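Local coordinates for peptide ABC transporter permease (Staphylococcus hominis, PDB 6EXS), which probably carries peptides and thioalcohol-conjugated peptides, including malodour precursors, across the cell membrane as a POT family transporter of the major facilitator superfamily, at residues Y267-V277 with P426-V436. Sequence-based numbering, arbitrary orientation.
With OLC ((2R)-2,3-dihydroxypropyl (9Z)-octadec-9-enoate), chain D.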
loop_
_atom_site.group_PDB
_atom_site.type_symbol
_atom_site.label_atom_id
_atom_site.label_comp_id
_atom_site.label_asym_id
_atom_site.label_seq_id
_atom_site.Cartn_x
_atom_site.Cartn_y
_atom_site.Cartn_z
ATOM N N TYR A 267 0.817 5.134 18.946
ATOM C CA TYR A 267 0.129 6.284 18.365
ATOM C C TYR A 267 -1.142 6.652 19.106
ATOM O O TYR A 267 -1.285 7.818 19.480
ATOM C CB TYR A 267 -0.118 6.102 16.855
ATOM C CG TYR A 267 1.099 6.465 16.029
ATOM C CD1 TYR A 267 1.339 7.786 15.651
ATOM C CD2 TYR A 267 2.048 5.506 15.685
ATOM C CE1 TYR A 267 2.480 8.135 14.932
ATOM C CE2 TYR A 267 3.200 5.846 14.981
ATOM C CZ TYR A 267 3.406 7.161 14.598
ATOM O OH TYR A 267 4.527 7.505 13.893
ATOM N N PHE A 268 -2.046 5.682 19.350
ATOM C CA PHE A 268 -3.288 5.964 20.074
ATOM C C PHE A 268 -3.021 6.394 21.524
ATOM O O PHE A 268 -3.676 7.323 21.999
ATOM C CB PHE A 268 -4.301 4.801 19.980
ATOM C CG PHE A 268 -5.079 4.727 18.680
ATOM C CD1 PHE A 268 -6.095 5.637 18.403
ATOM C CD2 PHE A 268 -4.816 3.729 17.747
ATOM C CE1 PHE A 268 -6.810 5.570 17.200
ATOM C CE2 PHE A 268 -5.533 3.660 16.548
ATOM C CZ PHE A 268 -6.525 4.581 16.284
ATOM N N THR A 269 -2.023 5.767 22.192
ATOM C CA THR A 269 -1.613 6.078 23.568
ATOM C C THR A 269 -1.090 7.514 23.677
ATOM O O THR A 269 -1.569 8.246 24.541
ATOM C CB THR A 269 -0.637 5.020 24.115
ATOM O OG1 THR A 269 -1.250 3.730 24.027
ATOM C CG2 THR A 269 -0.217 5.287 25.550
ATOM N N THR A 270 -0.146 7.924 22.790
ATOM C CA THR A 270 0.436 9.283 22.744
ATOM C C THR A 270 -0.641 10.369 22.583
ATOM O O THR A 270 -0.558 11.410 23.235
ATOM C CB THR A 270 1.503 9.374 21.632
ATOM O OG1 THR A 270 2.533 8.419 21.896
ATOM C CG2 THR A 270 2.117 10.759 21.507
ATOM N N MET A 271 -1.644 10.116 21.723
ATOM C CA MET A 271 -2.735 11.047 21.455
ATOM C C MET A 271 -3.729 11.153 22.608
ATOM O O MET A 271 -4.128 12.266 22.955
ATOM C CB MET A 271 -3.429 10.719 20.129
ATOM C CG MET A 271 -2.614 11.138 18.933
ATOM S SD MET A 271 -3.541 11.108 17.392
ATOM C CE MET A 271 -3.334 9.396 16.930
ATOM N N LEU A 272 -4.095 10.014 23.228
ATOM C CA LEU A 272 -5.023 9.991 24.364
ATOM C C LEU A 272 -4.388 10.528 25.659
ATOM O O LEU A 272 -5.117 10.863 26.599
ATOM C CB LEU A 272 -5.601 8.573 24.598
ATOM C CG LEU A 272 -6.550 7.970 23.541
ATOM C CD1 LEU A 272 -6.712 6.478 23.759
ATOM C CD2 LEU A 272 -7.923 8.641 23.550
ATOM N N ARG A 273 -3.038 10.609 25.705
ATOM C CA ARG A 273 -2.266 11.068 26.869
ATOM C C ARG A 273 -1.720 12.501 26.757
ATOM O O ARG A 273 -1.268 13.057 27.765
ATOM C CB ARG A 273 -1.124 10.085 27.179
ATOM C CG ARG A 273 -1.494 9.026 28.209
ATOM C CD ARG A 273 -0.601 7.800 28.153
ATOM N NE ARG A 273 0.828 8.113 28.265
ATOM C CZ ARG A 273 1.506 8.149 29.407
ATOM N NH1 ARG A 273 0.895 7.902 30.560
ATOM N NH2 ARG A 273 2.801 8.437 29.408
ATOM N N SER A 274 -1.762 13.093 25.548
ATOM C CA SER A 274 -1.266 14.446 25.281
ATOM C C SER A 274 -1.969 15.538 26.100
ATOM O O SER A 274 -3.168 15.440 26.362
ATOM C CB SER A 274 -1.349 14.763 23.792
ATOM O OG SER A 274 -0.655 15.962 23.490
ATOM N N LYS A 275 -1.203 16.567 26.506
ATOM C CA LYS A 275 -1.673 17.720 27.292
ATOM C C LYS A 275 -2.349 18.763 26.390
ATOM O O LYS A 275 -3.226 19.496 26.852
ATOM C CB LYS A 275 -0.498 18.375 28.045
ATOM C CG LYS A 275 0.217 17.454 29.043
ATOM C CD LYS A 275 1.706 17.796 29.196
ATOM C CE LYS A 275 2.587 17.096 28.180
ATOM N NZ LYS A 275 4.008 17.523 28.283
ATOM N N ASP A 276 -1.922 18.833 25.108
ATOM C CA ASP A 276 -2.417 19.766 24.089
ATOM C C ASP A 276 -3.780 19.350 23.506
ATOM O O ASP A 276 -4.545 20.211 23.066
ATOM C CB ASP A 276 -1.375 19.952 22.972
ATOM C CG ASP A 276 -0.007 20.360 23.482
ATOM O OD1 ASP A 276 0.781 19.463 23.846
ATOM O OD2 ASP A 276 0.269 21.578 23.536
ATOM N N VAL A 277 -4.078 18.039 23.513
ATOM C CA VAL A 277 -5.339 17.476 23.021
ATOM C C VAL A 277 -6.489 17.774 24.020
ATOM O O VAL A 277 -6.378 17.440 25.204
ATOM C CB VAL A 277 -5.176 15.957 22.708
ATOM C CG1 VAL A 277 -6.519 15.267 22.493
ATOM C CG2 VAL A 277 -4.271 15.741 21.502
ATOM N N PRO A 426 -6.652 15.768 15.771
ATOM C CA PRO A 426 -6.432 16.930 16.650
ATOM C C PRO A 426 -5.500 17.942 15.970
ATOM O O PRO A 426 -4.725 17.558 15.086
ATOM C CB PRO A 426 -5.795 16.322 17.912
ATOM C CG PRO A 426 -5.758 14.826 17.687
ATOM C CD PRO A 426 -5.837 14.619 16.212
ATOM N N LYS A 427 -5.584 19.230 16.373
ATOM C CA LYS A 427 -4.805 20.344 15.810
ATOM C C LYS A 427 -3.285 20.109 15.783
ATOM O O LYS A 427 -2.632 20.496 14.815
ATOM C CB LYS A 427 -5.138 21.660 16.531
ATOM C CG LYS A 427 -4.811 22.914 15.723
ATOM C CD LYS A 427 -4.891 24.173 16.576
ATOM C CE LYS A 427 -4.434 25.409 15.835
ATOM N NZ LYS A 427 -5.437 25.872 14.838
ATOM N N ALA A 428 -2.731 19.482 16.836
ATOM C CA ALA A 428 -1.296 19.210 16.945
ATOM C C ALA A 428 -0.875 17.869 16.329
ATOM O O ALA A 428 0.277 17.729 15.909
ATOM C CB ALA A 428 -0.865 19.273 18.405
ATOM N N PHE A 429 -1.802 16.892 16.278
ATOM C CA PHE A 429 -1.539 15.545 15.773
ATOM C C PHE A 429 -2.211 15.271 14.414
ATOM O O PHE A 429 -2.920 14.274 14.257
ATOM C CB PHE A 429 -1.916 14.490 16.839
ATOM C CG PHE A 429 -1.118 14.561 18.126
ATOM C CD1 PHE A 429 -1.475 15.446 19.138
ATOM C CD2 PHE A 429 -0.029 13.724 18.337
ATOM C CE1 PHE A 429 -0.732 15.518 20.320
ATOM C CE2 PHE A 429 0.706 13.789 19.526
ATOM C CZ PHE A 429 0.347 14.681 20.511
ATOM N N ASN A 430 -1.972 16.158 13.427
ATOM C CA ASN A 430 -2.520 16.017 12.073
ATOM C C ASN A 430 -1.700 15.010 11.272
ATOM O O ASN A 430 -2.278 14.164 10.584
ATOM C CB ASN A 430 -2.589 17.365 11.349
ATOM C CG ASN A 430 -3.541 18.369 11.959
ATOM O OD1 ASN A 430 -3.186 19.530 12.180
ATOM N ND2 ASN A 430 -4.787 17.966 12.199
ATOM N N ALA A 431 -0.353 15.096 11.372
ATOM C CA ALA A 431 0.598 14.186 10.721
ATOM C C ALA A 431 0.579 12.812 11.410
ATOM O O ALA A 431 0.814 11.795 10.754
ATOM C CB ALA A 431 1.999 14.775 10.767
ATOM N N GLN A 432 0.301 12.795 12.735
ATOM C CA GLN A 432 0.196 11.589 13.557
ATOM C C GLN A 432 -1.086 10.816 13.233
ATOM O O GLN A 432 -1.060 9.585 13.207
ATOM C CB GLN A 432 0.280 11.930 15.050
ATOM C CG GLN A 432 1.699 12.286 15.503
ATOM C CD GLN A 432 2.003 13.770 15.496
ATOM O OE1 GLN A 432 1.570 14.539 14.622
ATOM N NE2 GLN A 432 2.790 14.200 16.468
ATOM N N MET A 433 -2.196 11.537 12.959
ATOM C CA MET A 433 -3.467 10.923 12.564
ATOM C C MET A 433 -3.347 10.376 11.135
ATOM O O MET A 433 -4.005 9.391 10.801
ATOM C CB MET A 433 -4.627 11.923 12.675
ATOM C CG MET A 433 -5.987 11.264 12.808
ATOM S SD MET A 433 -6.200 10.382 14.372
ATOM C CE MET A 433 -7.905 9.939 14.245
ATOM N N MET A 434 -2.481 11.005 10.304
ATOM C CA MET A 434 -2.185 10.569 8.936
ATOM C C MET A 434 -1.496 9.193 8.988
ATOM O O MET A 434 -1.714 8.359 8.101
ATOM C CB MET A 434 -1.291 11.591 8.220
ATOM C CG MET A 434 -2.061 12.711 7.576
ATOM S SD MET A 434 -1.015 13.739 6.519
ATOM C CE MET A 434 -1.081 12.804 4.986
ATOM N N SER A 435 -0.699 8.959 10.066
ATOM C CA SER A 435 0.010 7.710 10.345
ATOM C C SER A 435 -0.940 6.578 10.741
ATOM O O SER A 435 -0.695 5.456 10.317
ATOM C CB SER A 435 1.069 7.902 11.427
ATOM O OG SER A 435 2.173 8.664 10.969
ATOM N N VAL A 436 -2.019 6.855 11.526
ATOM C CA VAL A 436 -2.946 5.797 11.962
ATOM C C VAL A 436 -3.794 5.243 10.786
ATOM O O VAL A 436 -4.002 4.028 10.759
ATOM C CB VAL A 436 -3.819 6.092 13.220
ATOM C CG1 VAL A 436 -2.960 6.391 14.447
ATOM C CG2 VAL A 436 -4.838 7.195 12.979
HETATM C C24 OLC D . 6.392 12.042 14.125
HETATM C C6 OLC D . 14.974 7.999 10.866
HETATM C C5 OLC D . 14.205 7.942 12.175
HETATM C C4 OLC D . 13.545 9.257 12.557
HETATM C C3 OLC D . 12.838 9.241 13.903
HETATM C C2 OLC D . 11.384 8.780 13.835
HETATM C C21 OLC D . 8.326 10.727 13.222
HETATM C C1 OLC D . 10.383 9.865 14.110
HETATM C C22 OLC D . 7.178 10.750 14.204
HETATM O O19 OLC D . 10.591 10.832 14.799
HETATM O O25 OLC D . 5.291 12.043 15.023
HETATM O O23 OLC D . 6.312 9.648 13.924
HETATM O O20 OLC D . 9.215 9.614 13.495
#
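The packing of two membrane helices of the major facilitator fold, the C-terminal end of helix 249-273 against the N-terminal end of helix 430-451, centres on M271 and F429. The short helical segments run roughly antiparallel, at 148° with axes 10.6 Å apart. F429, at the N-cap position, lays its ring alongside M271, and the two side chains slide past each other in opposite directions: M271 CG lies 3.7 Å from F429 CD2, and the sulfur meets the ring obliquely as a Met-aromatic contact. A bend at the last torsion of M271 (chi3 -86°) brings its methyl CE against M433 SD, at 4.0 Å, and V436 CG1. The far end of the F429 ring runs into the turn after helix 249-273, where S274 OG approaches its edge, 3.2 Å from F429 CE1, and the V277 side chain crosses that of F429 at about a right angle, its CG2 touching P426 CB. Toward the other end of the contact, S435 CB sits over one face of the Y267 ring, 4.2 Å from its centroid, while V436 CG1 packs on Y267 CB and over a face of F268. Y267 OH donates a 2.8 Å hydrogen bond to O23 of the monoolein, and I75 of helix 74-106 touches both Y267 and S435. Sulfur, methyl and ring surfaces join the helix ends by apolar packing, while the tyrosine hydroxyl donates to a lipid headgroup.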